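Local coordinates for A-type ATP synthase subunit F (Archaeoglobus fulgidus, PDB 2I4R), which is predicted to be a component of the A-type ATP synthase, which makes ATP from ADP using a proton gradient across the membrane, at residues 35-38 with 39-42. Residues are numbered along the deposited sequence; the frame is centred on the assembly and turned at random.
Sequences VTSD and EEIV
The carboxylate of E40 meets T36 and S37 through a single oxygen, OE1. The S37 hydroxyl reaches it from over one face of the group: OG lies 2.8 Å from E40 OE1, 69° out of the carboxylate plane. S37 N uses the anti lone pair of E40 OE1, also at 2.8 Å. The T36 hydroxyl comes in nearly head-on to the C-O bond. OE1 accepts these three bonds, and a weak fourth, from T36 N, comes from the opposite face. E40 can reach back because its CG stands beside its own backbone N (chi1 -59°) and the chain beyond is extended.

S37 is the N-cap of the helix and E40 the third residue after it. The bond from S37 N to E40 OE1 is half of a capping box. The other half is missing, since S37 OG caps no backbone N-H. With an alanine in place of E40, S37 N and both hydroxyls would probably lose their shared acceptor, leaving the loop freer to move.

I41 N bonds S37 O at 3.0 Å, and V42 N bonds D38 O at 3.3 Å. V35 and I41 are buried and cross at about a right angle, though how closely they touch is doubtful. D38 OD1 forms a salt bridge with K66 NZ.

The turn links strand 32-34, at one border of the parallel sheet, to helix 38-50, which leads on to strand 54-60 in a beta-alpha-beta crossover. V35 is tied to G16 of strand 11-16 by backbone bonding. I41 rests on Y63 and K66, and V42 on L67 and P68, in the loop before helix 69-77.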
loop_
_atom_site.group_PDB
_atom_site.type_symbol
_atom_site.label_atom_id
_atom_site.label_comp_id
_atom_site.label_asym_id
_atom_site.label_seq_id
_atom_site.Cartn_x
_atom_site.Cartn_y
_atom_site.Cartn_z
ATOM N N VAL B 35 2.429 3.272 -16.863
ATOM C CA VAL B 35 1.814 4.585 -16.893
ATOM C C VAL B 35 2.746 5.775 -16.681
ATOM O O VAL B 35 3.710 5.711 -15.930
ATOM C CB VAL B 35 0.673 4.635 -15.857
ATOM C CG1 VAL B 35 0.560 6.015 -15.250
ATOM C CG2 VAL B 35 -0.632 4.224 -16.521
ATOM N N THR B 36 2.422 6.874 -17.347
ATOM C CA THR B 36 3.200 8.097 -17.259
ATOM C C THR B 36 2.269 9.308 -17.344
ATOM O O THR B 36 2.091 10.059 -16.377
ATOM C CB THR B 36 4.198 8.153 -18.404
ATOM O OG1 THR B 36 3.574 7.641 -19.587
ATOM C CG2 THR B 36 5.429 7.324 -18.081
ATOM N N SER B 37 1.666 9.485 -18.510
ATOM C CA SER B 37 0.761 10.597 -18.738
ATOM C C SER B 37 -0.369 10.607 -17.732
ATOM O O SER B 37 -0.965 9.569 -17.461
ATOM C CB SER B 37 0.178 10.502 -20.140
ATOM O OG SER B 37 1.213 10.260 -21.080
ATOM N N ASP B 38 -0.659 11.783 -17.184
ATOM C CA ASP B 38 -1.737 11.944 -16.215
ATOM C C ASP B 38 -3.010 11.271 -16.700
ATOM O O ASP B 38 -3.744 10.670 -15.918
ATOM C CB ASP B 38 -2.025 13.425 -15.998
ATOM C CG ASP B 38 -1.299 13.988 -14.808
ATOM O OD1 ASP B 38 -0.079 13.755 -14.690
ATOM O OD2 ASP B 38 -1.952 14.670 -13.992
ATOM N N GLU B 39 -3.264 11.393 -18.001
ATOM C CA GLU B 39 -4.448 10.814 -18.629
ATOM C C GLU B 39 -4.369 9.295 -18.617
ATOM O O GLU B 39 -5.390 8.614 -18.490
ATOM C CB GLU B 39 -4.574 11.327 -20.074
ATOM C CG GLU B 39 -5.782 10.804 -20.863
ATOM C CD GLU B 39 -6.011 11.570 -22.170
ATOM O OE1 GLU B 39 -5.205 12.474 -22.498
ATOM O OE2 GLU B 39 -7.002 11.268 -22.871
ATOM N N GLU B 40 -3.146 8.779 -18.743
ATOM C CA GLU B 40 -2.904 7.339 -18.748
ATOM C C GLU B 40 -3.108 6.738 -17.364
ATOM O O GLU B 40 -3.512 5.583 -17.238
ATOM C CB GLU B 40 -1.485 7.047 -19.222
ATOM C CG GLU B 40 -1.194 7.560 -20.613
ATOM C CD GLU B 40 0.190 7.179 -21.101
ATOM O OE1 GLU B 40 1.191 7.579 -20.461
ATOM O OE2 GLU B 40 0.274 6.476 -22.130
ATOM N N ILE B 41 -2.819 7.526 -16.334
ATOM C CA ILE B 41 -2.985 7.078 -14.962
ATOM C C ILE B 41 -4.466 6.851 -14.720
ATOM O O ILE B 41 -4.889 5.784 -14.264
ATOM C CB ILE B 41 -2.506 8.142 -13.955
ATOM C CG1 ILE B 41 -1.042 8.494 -14.220
ATOM C CG2 ILE B 41 -2.687 7.634 -12.539
ATOM C CD1 ILE B 41 -0.449 9.478 -13.229
ATOM N N VAL B 42 -5.251 7.872 -15.041
ATOM C CA VAL B 42 -6.691 7.847 -14.847
ATOM C C VAL B 42 -7.417 6.767 -15.643
ATOM O O VAL B 42 -8.360 6.157 -15.142
ATOM C CB VAL B 42 -7.299 9.220 -15.186
ATOM C CG1 VAL B 42 -8.787 9.220 -14.891
ATOM C CG2 VAL B 42 -6.595 10.305 -14.388
#